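Local coordinates for sensor protein (Shewanella oneidensis, PDB 3LIC) that is a putative transmembrane histidine kinase of a two-component system, whose extracellular PDC-fold region probably senses an external signal and relays it across the membrane, at residues D109-D112 with N117-W120; K80-T83 with K87-F90; G38-I43 with G161-D166. All blocks are in the same frame, centred on the assembly; numbering follows the deposited sequence.

Contact 1 (D109-D112 with N117-W120); sequences DGYD and NWDW
The Y111 ring lies flat on the indole of W118 in a face-to-face stack. The planes differ by 3°, and the centroids of the Y111 ring and the W118 six-membered ring are 3.6 Å apart. Y111 CE1 sits 3.4 Å from W118 CD2, and Y111 CD1 is as close to NE1 of the same indole. W118 is the N-cap of the short helix 119-122, and Y111 comes from the loop before it. Y111 CG sits between its own backbone N and carbonyl carbon (chi1 52°), which sets the ring against W118 with its hydroxyl at W120. W120 meets the phenol with its edge, and its NE1 donates to Y111 OH at 3.0 Å, with the hydroxyl close to the indole plane. The N-H...O angle is 150°. An alanine in place of W118 would probably leave one face of the Y111 ring without its stacking partner and set the phenol freer to shift from W120. W120 lies beside a bound ethanediol, which may mark a pocket of the kind in which PDC domains bind ligands. Y111 OH also bonds to D138, so the phenol is held by polar bonds at its tip and by an indole over one face.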
ATOM      1  N   ASP A 109       2.805 -23.969   1.515  1.00 18.41           N
ATOM      2  CA  ASP A 109       1.365 -24.057   1.378  1.00 18.12           C
ATOM      3  C   ASP A 109       0.737 -22.867   0.713  1.00 18.76           C
ATOM      4  O   ASP A 109      -0.501 -22.778   0.704  1.00 17.16           O
ATOM      5  CB  ASP A 109       0.696 -24.266   2.746  1.00 19.33           C
ATOM      6  CG  ASP A 109       1.291 -25.480   3.487  1.00 21.99           C
ATOM      7  OD1 ASP A 109       1.711 -26.478   2.846  1.00 24.50           O
ATOM      8  OD2 ASP A 109       1.395 -25.429   4.701  1.00 25.83           O
ATOM      9  N   GLY A 110       1.564 -21.944   0.191  1.00 17.07           N
ATOM     10  CA  GLY A 110       0.976 -20.722  -0.310  1.00 16.47           C
ATOM     11  C   GLY A 110       1.283 -20.542  -1.793  1.00 17.27           C
ATOM     12  O   GLY A 110       0.375 -20.568  -2.645  1.00 15.31           O
ATOM     13  N   TYR A 111       2.547 -20.296  -2.110  1.00 15.41           N
ATOM     14  CA  TYR A 111       2.889 -20.136  -3.505  1.00 16.95           C
ATOM     15  C   TYR A 111       4.377 -20.015  -3.633  1.00 17.67           C
ATOM     16  O   TYR A 111       5.095 -19.839  -2.638  1.00 17.88           O
ATOM     17  CB  TYR A 111       2.148 -18.963  -4.165  1.00 15.83           C
ATOM     18  CG  TYR A 111       2.254 -17.614  -3.449  1.00 15.99           C
ATOM     19  CD1 TYR A 111       3.474 -16.886  -3.414  1.00 14.39           C
ATOM     20  CD2 TYR A 111       1.149 -17.052  -2.824  1.00 12.93           C
ATOM     21  CE1 TYR A 111       3.567 -15.630  -2.772  1.00 13.05           C
ATOM     22  CE2 TYR A 111       1.229 -15.777  -2.223  1.00 13.07           C
ATOM     23  CZ  TYR A 111       2.445 -15.086  -2.181  1.00 13.92           C
ATOM     24  OH  TYR A 111       2.497 -13.823  -1.572  1.00 16.03           O
ATOM     25  N   ASP A 112       4.854 -20.197  -4.848  1.00 18.51           N
ATOM     26  CA  ASP A 112       6.287 -20.103  -5.093  1.00 18.66           C
ATOM     27  C   ASP A 112       6.605 -18.634  -5.247  1.00 18.53           C
ATOM     28  O   ASP A 112       6.444 -18.056  -6.344  1.00 18.01           O
ATOM     29  CB  ASP A 112       6.641 -20.870  -6.353  1.00 18.10           C
ATOM     30  CG  ASP A 112       8.088 -20.751  -6.699  1.00 21.75           C
ATOM     31  OD1 ASP A 112       8.866 -20.113  -5.958  1.00 23.81           O
ATOM     32  OD2 ASP A 112       8.470 -21.309  -7.713  1.00 24.91           O
ATOM     33  N   ASN A 117       6.127 -13.927 -10.358  1.00 24.67           N
ATOM     34  CA  ASN A 117       4.830 -13.321 -10.336  1.00 24.50           C
ATOM     35  C   ASN A 117       4.662 -12.478  -9.137  1.00 24.08           C
ATOM     36  O   ASN A 117       3.626 -11.863  -8.960  1.00 23.97           O
ATOM     37  CB  ASN A 117       3.731 -14.386 -10.365  1.00 25.47           C
ATOM     38  CG  ASN A 117       3.660 -15.080 -11.716  1.00 27.41           C
ATOM     39  OD1 ASN A 117       3.857 -16.291 -11.796  1.00 27.70           O
ATOM     40  ND2 ASN A 117       3.410 -14.303 -12.792  1.00 28.65           N
ATOM     41  N   TRP A 118       5.681 -12.445  -8.290  1.00 23.38           N
ATOM     42  CA  TRP A 118       5.535 -11.810  -7.005  1.00 21.82           C
ATOM     43  C   TRP A 118       6.536 -10.629  -6.837  1.00 22.75           C
ATOM     44  O   TRP A 118       7.682 -10.837  -6.424  1.00 21.78           O
ATOM     45  CB  TRP A 118       5.628 -12.890  -5.895  1.00 21.34           C
ATOM     46  CG  TRP A 118       4.490 -13.953  -6.065  1.00 16.64           C
ATOM     47  CD1 TRP A 118       4.579 -15.172  -6.670  1.00 12.77           C
ATOM     48  CD2 TRP A 118       3.125 -13.813  -5.640  1.00 12.59           C
ATOM     49  NE1 TRP A 118       3.315 -15.837  -6.665  1.00 15.80           N
ATOM     50  CE2 TRP A 118       2.409 -14.988  -6.073  1.00 15.84           C
ATOM     51  CE3 TRP A 118       2.409 -12.771  -5.061  1.00 11.78           C
ATOM     52  CZ2 TRP A 118       1.043 -15.166  -5.826  1.00 14.96           C
ATOM     53  CZ3 TRP A 118       1.049 -12.945  -4.794  1.00  9.60           C
ATOM     54  CH2 TRP A 118       0.385 -14.166  -5.147  1.00 15.91           C
ATOM     55  N   ASP A 119       6.065  -9.405  -7.148  1.00 23.23           N
ATOM     56  CA  ASP A 119       6.843  -8.156  -6.986  1.00 24.90           C
ATOM     57  C   ASP A 119       7.585  -8.120  -5.690  1.00 23.76           C
ATOM     58  O   ASP A 119       8.809  -7.839  -5.645  1.00 23.90           O
ATOM     59  CB  ASP A 119       5.887  -6.940  -6.946  1.00 27.20           C
ATOM     60  CG  ASP A 119       5.905  -6.153  -8.239  1.00 32.10           C
ATOM     61  OD1 ASP A 119       6.464  -6.741  -9.216  1.00 30.51           O
ATOM     62  OD2 ASP A 119       5.400  -4.970  -8.223  1.00 35.75           O
ATOM     63  N   TRP A 120       6.840  -8.401  -4.612  1.00 21.15           N
ATOM     64  CA  TRP A 120       7.414  -8.253  -3.278  1.00 19.30           C
ATOM     65  C   TRP A 120       8.674  -9.058  -3.004  1.00 19.25           C
ATOM     66  O   TRP A 120       9.423  -8.737  -2.079  1.00 17.79           O
ATOM     67  CB  TRP A 120       6.361  -8.525  -2.198  1.00 17.57           C
ATOM     68  CG  TRP A 120       5.913  -9.946  -2.033  1.00 14.90           C
ATOM     69  CD1 TRP A 120       4.694 -10.508  -2.461  1.00  8.66           C
ATOM     70  CD2 TRP A 120       6.574 -10.961  -1.275  1.00 13.03           C
ATOM     71  NE1 TRP A 120       4.603 -11.803  -2.047  1.00 10.88           N
ATOM     72  CE2 TRP A 120       5.738 -12.134  -1.336  1.00 10.88           C
ATOM     73  CE3 TRP A 120       7.794 -11.005  -0.540  1.00 12.30           C
ATOM     74  CZ2 TRP A 120       6.053 -13.314  -0.657  1.00  9.53           C
ATOM     75  CZ3 TRP A 120       8.151 -12.229   0.118  1.00 13.18           C
ATOM     76  CH2 TRP A 120       7.263 -13.370   0.066  1.00 10.13           C
TER

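Contact 2 (K80-T83 with K87-F90); sequences KPNT and KKLF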
ATOM      1  N   LYS A  80      15.861 -16.910   0.376  1.00 21.76           N
ATOM      2  CA  LYS A  80      16.289 -17.415  -0.937  1.00 24.93           C
ATOM      3  C   LYS A  80      16.135 -18.948  -1.033  1.00 25.41           C
ATOM      4  O   LYS A  80      16.304 -19.645  -0.043  1.00 24.45           O
ATOM      5  CB  LYS A  80      17.749 -17.095  -1.165  1.00 24.86           C
ATOM      6  CG  LYS A  80      18.046 -16.009  -2.125  1.00 28.72           C
ATOM      7  CD  LYS A  80      19.573 -15.978  -2.346  0.50 30.81           C
ATOM      8  CE  LYS A  80      19.960 -15.125  -3.551  0.50 32.34           C
ATOM      9  NZ  LYS A  80      19.929 -13.686  -3.204  0.50 32.65           N
ATOM     10  N   PRO A  81      15.849 -19.466  -2.237  1.00 26.75           N
ATOM     11  CA  PRO A  81      15.768 -20.922  -2.462  1.00 27.29           C
ATOM     12  C   PRO A  81      17.009 -21.649  -1.903  1.00 28.20           C
ATOM     13  O   PRO A  81      18.120 -21.271  -2.243  1.00 28.14           O
ATOM     14  CB  PRO A  81      15.757 -21.031  -3.990  1.00 27.43           C
ATOM     15  CG  PRO A  81      15.305 -19.682  -4.504  1.00 26.99           C
ATOM     16  CD  PRO A  81      15.846 -18.699  -3.502  1.00 27.29           C
ATOM     17  N   ASN A  82      16.829 -22.652  -1.034  1.00 29.11           N
ATOM     18  CA  ASN A  82      17.971 -23.490  -0.602  1.00 31.40           C
ATOM     19  C   ASN A  82      18.936 -22.883   0.406  1.00 32.56           C
ATOM     20  O   ASN A  82      20.052 -23.401   0.595  1.00 32.33           O
ATOM     21  CB  ASN A  82      18.778 -23.992  -1.816  1.00 30.92           C
ATOM     22  CG  ASN A  82      17.980 -24.940  -2.660  1.00 29.16           C
ATOM     23  OD1 ASN A  82      17.721 -24.695  -3.835  1.00 29.54           O
ATOM     24  ND2 ASN A  82      17.482 -25.961  -2.027  1.00 28.56           N
ATOM     25  N   THR A  83      18.497 -21.800   1.046  1.00 33.16           N
ATOM     26  CA  THR A  83      19.226 -21.239   2.177  1.00 33.94           C
ATOM     27  C   THR A  83      19.515 -22.332   3.182  1.00 35.18           C
ATOM     28  O   THR A  83      20.614 -22.433   3.668  1.00 35.92           O
ATOM     29  CB  THR A  83      18.406 -20.127   2.860  1.00 32.80           C
ATOM     30  OG1 THR A  83      18.102 -19.125   1.900  1.00 30.90           O
ATOM     31  CG2 THR A  83      19.193 -19.497   3.937  1.00 33.31           C
ATOM     32  N   LYS A  87      14.990 -27.895   2.457  1.00 38.02           N
ATOM     33  CA  LYS A  87      13.935 -26.940   2.120  1.00 34.44           C
ATOM     34  C   LYS A  87      14.320 -26.080   0.909  1.00 32.07           C
ATOM     35  O   LYS A  87      15.352 -25.387   0.922  1.00 31.62           O
ATOM     36  CB  LYS A  87      13.688 -26.004   3.294  1.00 34.57           C
ATOM     37  CG  LYS A  87      12.378 -26.263   3.974  1.00 35.09           C
ATOM     38  CD  LYS A  87      12.174 -25.292   5.104  1.00 33.33           C
ATOM     39  CE  LYS A  87      13.360 -25.239   6.015  1.00 32.37           C
ATOM     40  NZ  LYS A  87      12.883 -24.961   7.404  1.00 32.01           N
ATOM     41  N   LYS A  88      13.486 -26.069  -0.118  1.00 28.53           N
ATOM     42  CA  LYS A  88      13.770 -25.157  -1.176  1.00 27.01           C
ATOM     43  C   LYS A  88      13.270 -23.743  -0.800  1.00 25.46           C
ATOM     44  O   LYS A  88      14.076 -22.787  -0.718  1.00 23.42           O
ATOM     45  CB  LYS A  88      13.158 -25.632  -2.477  1.00 27.60           C
ATOM     46  CG  LYS A  88      13.806 -25.006  -3.717  1.00 31.47           C
ATOM     47  CD  LYS A  88      13.593 -25.946  -4.904  1.00 37.26           C
ATOM     48  CE  LYS A  88      13.623 -25.216  -6.228  1.00 39.44           C
ATOM     49  NZ  LYS A  88      12.742 -24.068  -6.189  1.00 37.58           N
ATOM     50  N   LEU A  89      11.956 -23.661  -0.554  1.00 22.68           N
ATOM     51  CA  LEU A  89      11.234 -22.419  -0.332  1.00 22.45           C
ATOM     52  C   LEU A  89      10.888 -22.409   1.130  1.00 21.55           C
ATOM     53  O   LEU A  89      10.508 -23.448   1.691  1.00 21.29           O
ATOM     54  CB  LEU A  89       9.938 -22.355  -1.183  1.00 21.33           C
ATOM     55  CG  LEU A  89      10.118 -22.313  -2.730  1.00 19.93           C
ATOM     56  CD1 LEU A  89       8.784 -22.120  -3.379  1.00 18.25           C
ATOM     57  CD2 LEU A  89      11.107 -21.208  -3.211  1.00 20.46           C
ATOM     58  N   PHE A  90      11.054 -21.270   1.780  1.00 19.26           N
ATOM     59  CA  PHE A  90      10.651 -21.210   3.171  1.00 16.98           C
ATOM     60  C   PHE A  90      10.245 -19.786   3.461  1.00 15.36           C
ATOM     61  O   PHE A  90      11.031 -18.883   3.333  1.00 15.30           O
ATOM     62  CB  PHE A  90      11.822 -21.686   4.079  1.00 16.81           C
ATOM     63  CG  PHE A  90      11.538 -21.611   5.622  1.00 15.20           C
ATOM     64  CD1 PHE A  90      10.398 -22.178   6.181  1.00 15.28           C
ATOM     65  CD2 PHE A  90      12.489 -21.066   6.490  1.00 16.67           C
ATOM     66  CE1 PHE A  90      10.139 -22.134   7.561  1.00 15.39           C
ATOM     67  CE2 PHE A  90      12.279 -21.033   7.890  1.00 12.41           C
ATOM     68  CZ  PHE A  90      11.082 -21.543   8.425  1.00 14.77           C
TER
HETATM   69  O   HOH W   1      14.439 -20.859   1.303  1.00 30.20           O
HETATM   70  O   HOH W   2      17.965 -27.005   0.309  1.00 39.55           O
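A positive phi at N82 (76°), with CG beside its backbone N and opposite the carbonyl carbon, sets the amide beside K88. K88 swings CG away from its own N (chi1 -160°), and the two side chains meet with N82 OD1 3.9 Å from K88 CG. This is a loose van der Waals contact. The firm link is through the backbone. N82 N donates to K88 O at 2.8 Å, in the carbonyl plane and on a lone pair, with an N-H...O angle of 154°. P81 CA lies 3.1 Å from K88 O, a CA-H...O contact to the same oxygen. K80 to T83 form a type II beta turn, with N82 at its third position. The turn lies in the long connection between antiparallel strands 74-79 and 92-96 of the first PDC sensor domain. T83 closes it twice, since both its N and its OG1 donate to K80 O from the same face of the carbonyl plane. The OG1 bond from T83 to K80 O is the shorter, at 2.7 Å. Water adds two bridges. One water lies between K80 O and K88 O. The other accepts from N82 ND2 at 2.6 Å and donates to K87 O at 3.1 Å. The K87 amine turns away, over a face of the F90 ring, and bonds to N53.

Contact 3 (G38-I43 with G161-D166); sequences GLSDFI and GVTTVD. With EDO (1,2-ethanediol), chain B.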
ATOM      1  N   GLY A  38      13.611  -2.324  10.480  1.00 13.49           N
ATOM      2  CA  GLY A  38      14.171  -2.680  11.796  1.00 11.90           C
ATOM      3  C   GLY A  38      14.275  -4.221  11.821  1.00 13.58           C
ATOM      4  O   GLY A  38      15.318  -4.791  12.187  1.00 10.85           O
ATOM      5  N   LEU A  39      13.225  -4.911  11.350  1.00 13.06           N
ATOM      6  CA  LEU A  39      13.259  -6.380  11.421  1.00 14.61           C
ATOM      7  C   LEU A  39      14.360  -6.967  10.513  1.00 14.68           C
ATOM      8  O   LEU A  39      15.128  -7.847  10.961  1.00 14.08           O
ATOM      9  CB  LEU A  39      11.877  -7.023  11.186  1.00 14.19           C
ATOM     10  CG  LEU A  39      11.867  -8.551  11.163  1.00 16.17           C
ATOM     11  CD1 LEU A  39      12.367  -9.153  12.494  1.00 13.29           C
ATOM     12  CD2 LEU A  39      10.409  -9.042  10.829  1.00 14.69           C
ATOM     13  N   SER A  40      14.474  -6.478   9.274  1.00 13.97           N
ATOM     14  CA  SER A  40      15.585  -6.978   8.445  1.00 18.47           C
ATOM     15  C   SER A  40      16.970  -6.643   9.014  1.00 18.82           C
ATOM     16  O   SER A  40      17.897  -7.387   8.887  1.00 20.04           O
ATOM     17  CB  SER A  40      15.478  -6.486   6.999  1.00 18.34           C
ATOM     18  OG  SER A  40      14.395  -7.188   6.378  1.00 23.48           O
ATOM     19  N   ASP A  41      17.088  -5.491   9.635  1.00 20.78           N
ATOM     20  CA  ASP A  41      18.300  -5.055  10.302  1.00 22.48           C
ATOM     21  C   ASP A  41      18.638  -6.043  11.444  1.00 22.70           C
ATOM     22  O   ASP A  41      19.748  -6.574  11.477  1.00 22.08           O
ATOM     23  CB  ASP A  41      18.066  -3.617  10.826  1.00 24.14           C
ATOM     24  CG  ASP A  41      19.328  -2.799  10.882  1.00 29.96           C
ATOM     25  OD1 ASP A  41      19.552  -2.018  11.832  1.00 34.60           O
ATOM     26  OD2 ASP A  41      20.121  -2.929   9.963  1.00 34.32           O
ATOM     27  N   PHE A  42      17.694  -6.335  12.343  1.00 22.92           N
ATOM     28  CA  PHE A  42      17.950  -7.306  13.438  1.00 25.03           C
ATOM     29  C   PHE A  42      18.402  -8.677  12.896  1.00 25.62           C
ATOM     30  O   PHE A  42      19.412  -9.257  13.370  1.00 25.62           O
ATOM     31  CB  PHE A  42      16.752  -7.524  14.432  1.00 24.45           C
ATOM     32  CG  PHE A  42      16.009  -6.197  14.893  1.00 31.26           C
ATOM     33  CD1 PHE A  42      16.661  -4.913  14.855  1.00 32.40           C
ATOM     34  CD2 PHE A  42      14.671  -6.242  15.367  1.00 29.60           C
ATOM     35  CE1 PHE A  42      16.013  -3.690  15.234  1.00 33.12           C
ATOM     36  CE2 PHE A  42      14.014  -5.024  15.777  1.00 36.61           C
ATOM     37  CZ  PHE A  42      14.691  -3.736  15.736  1.00 33.97           C
ATOM     38  N   ILE A  43      17.636  -9.217  11.937  1.00 25.49           N
ATOM     39  CA  ILE A  43      17.988 -10.507  11.361  1.00 24.52           C
ATOM     40  C   ILE A  43      19.360 -10.462  10.759  1.00 24.90           C
ATOM     41  O   ILE A  43      20.194 -11.294  11.068  1.00 25.27           O
ATOM     42  CB  ILE A  43      17.013 -10.924  10.297  1.00 24.46           C
ATOM     43  CG1 ILE A  43      15.636 -11.081  10.943  1.00 23.04           C
ATOM     44  CG2 ILE A  43      17.495 -12.215   9.650  1.00 23.59           C
ATOM     45  CD1 ILE A  43      14.550 -11.666  10.052  1.00 20.76           C
ATOM     46  N   GLY A 161      17.425 -13.166   2.185  1.00 29.76           N
ATOM     47  CA  GLY A 161      15.975 -13.052   2.099  1.00 25.48           C
ATOM     48  C   GLY A 161      15.375 -11.666   2.219  1.00 23.59           C
ATOM     49  O   GLY A 161      16.077 -10.671   2.216  1.00 23.05           O
ATOM     50  N   VAL A 162      14.058 -11.587   2.381  1.00 21.38           N
ATOM     51  CA  VAL A 162      13.399 -10.313   2.760  1.00 18.18           C
ATOM     52  C   VAL A 162      12.416 -10.512   3.935  1.00 17.58           C
ATOM     53  O   VAL A 162      11.880 -11.616   4.139  1.00 18.29           O
ATOM     54  CB  VAL A 162      12.620  -9.818   1.563  1.00 19.56           C
ATOM     55  CG1 VAL A 162      13.541  -9.693   0.288  1.00 18.48           C
ATOM     56  CG2 VAL A 162      11.454 -10.794   1.228  1.00 18.03           C
ATOM     57  N   THR A 163      12.163  -9.473   4.719  1.00 15.06           N
ATOM     58  CA  THR A 163      11.023  -9.444   5.615  1.00 12.87           C
ATOM     59  C   THR A 163      10.056  -8.391   5.036  1.00 12.70           C
ATOM     60  O   THR A 163      10.477  -7.526   4.259  1.00 13.22           O
ATOM     61  CB  THR A 163      11.404  -9.104   7.034  1.00 13.23           C
ATOM     62  OG1 THR A 163      11.793  -7.727   7.113  1.00 14.52           O
ATOM     63  CG2 THR A 163      12.600  -9.953   7.490  1.00 10.75           C
ATOM     64  N   THR A 164       8.778  -8.471   5.379  1.00 11.22           N
ATOM     65  CA  THR A 164       7.780  -7.687   4.666  1.00 11.91           C
ATOM     66  C   THR A 164       6.816  -7.151   5.652  1.00 12.34           C
ATOM     67  O   THR A 164       6.732  -7.659   6.769  1.00 13.02           O
ATOM     68  CB  THR A 164       6.944  -8.512   3.632  1.00 11.06           C
ATOM     69  OG1 THR A 164       6.164  -9.496   4.312  1.00 12.71           O
ATOM     70  CG2 THR A 164       7.827  -9.160   2.509  1.00  8.95           C
ATOM     71  N   VAL A 165       6.065  -6.140   5.262  1.00 12.21           N
ATOM     72  CA  VAL A 165       4.859  -5.767   6.018  1.00 13.11           C
ATOM     73  C   VAL A 165       3.802  -5.590   4.906  1.00 13.85           C
ATOM     74  O   VAL A 165       4.101  -5.018   3.826  1.00 14.57           O
ATOM     75  CB  VAL A 165       5.051  -4.466   6.906  1.00 12.86           C
ATOM     76  CG1 VAL A 165       3.823  -4.106   7.656  1.00 15.87           C
ATOM     77  CG2 VAL A 165       6.032  -4.743   8.029  1.00 17.21           C
ATOM     78  N   ASP A 166       2.604  -6.153   5.119  1.00 14.05           N
ATOM     79  CA  ASP A 166       1.450  -5.980   4.223  1.00 13.20           C
ATOM     80  C   ASP A 166       0.476  -4.981   4.833  1.00 14.08           C
ATOM     81  O   ASP A 166       0.180  -5.023   6.050  1.00 12.62           O
ATOM     82  CB  ASP A 166       0.686  -7.321   4.012  1.00 13.10           C
ATOM     83  CG  ASP A 166       1.551  -8.401   3.382  1.00 15.49           C
ATOM     84  OD1 ASP A 166       1.194  -9.598   3.519  1.00 12.67           O
ATOM     85  OD2 ASP A 166       2.577  -8.045   2.731  1.00 14.87           O
TER
HETATM   86  C1  EDO B   1       4.106 -11.012   1.454  1.00 16.62           C
HETATM   87  O1  EDO B   1       4.267 -10.140   2.595  1.00 13.29           O
HETATM   88  C2  EDO B   1       2.788 -11.781   1.491  1.00 14.01           C
HETATM   89  O2  EDO B   1       1.688 -10.871   1.251  1.00 16.44           O
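T163 is the strand residue that meets the helix, and L39, S40 and I43 close around it. Its OG1 stands between the backbone N and the carbonyl carbon (chi1 70°). That rotamer turns the hydroxyl to S40 and sends CG2 to I43. T163 OG1 donates to S40 OG at 2.8 Å. The serine hydroxyl lies beside its own backbone N (chi1 -72°), where it faces the strand and also bonds to V151 O of the adjacent strand 145-153. I43 reaches T163 tip to tip, with I43 CD1 3.6 Å from T163 CG2. L39 comes across the threonine instead, and its CD2 lies 3.9 Å from T163 CB. Helix 38-43 runs nearly antiparallel to strand 161-166, at 153°, with the axes 8.1 Å apart. This packing lays the C-terminal part of the long helix 2-46 on the sheet of the first PDC domain. The side chains of V162 and T164 point to the other face of the sheet. There T164 OG1 donates to O1 of an ethanediol at 2.6 Å, and O2 of the ethanediol donates to D166 OD1, also at 2.6 Å. Y136 OH also bonds to the diol. The molecule probably comes from the crystallisation liquor, but its place is consistent with a ligand pocket. On the helix side, the buried hydroxyls form a short chain of hydrogen bonds from T163 OG1 through S40 OG to V151 O. Polar groups are thus satisfied within an otherwise apolar interface, and the helix is tied to two neighbouring strands.

In the fold
All three contacts involve the six-stranded antiparallel sheet of the first PDC domain or the connections between its strands. Contact 3 spans the longest stretch of chain, joining helix 2-46 to strand 161-168. Contacts 2 and 1 follow each other between its two segments. Contact 2 lies between strands 74-79 and 92-96. Contact 1 lies between strands 101-105 and 131-137. The centres of contacts 1 and 2 are about 13 Å apart, and D112 packs on L89. The centre of contact 3 is about 17 Å from the centre of each. W120 of contact 1 packs on V162 and T164 of contact 3. The helix covers one sheet face, while W120 packs on the other, beside the ethanediol.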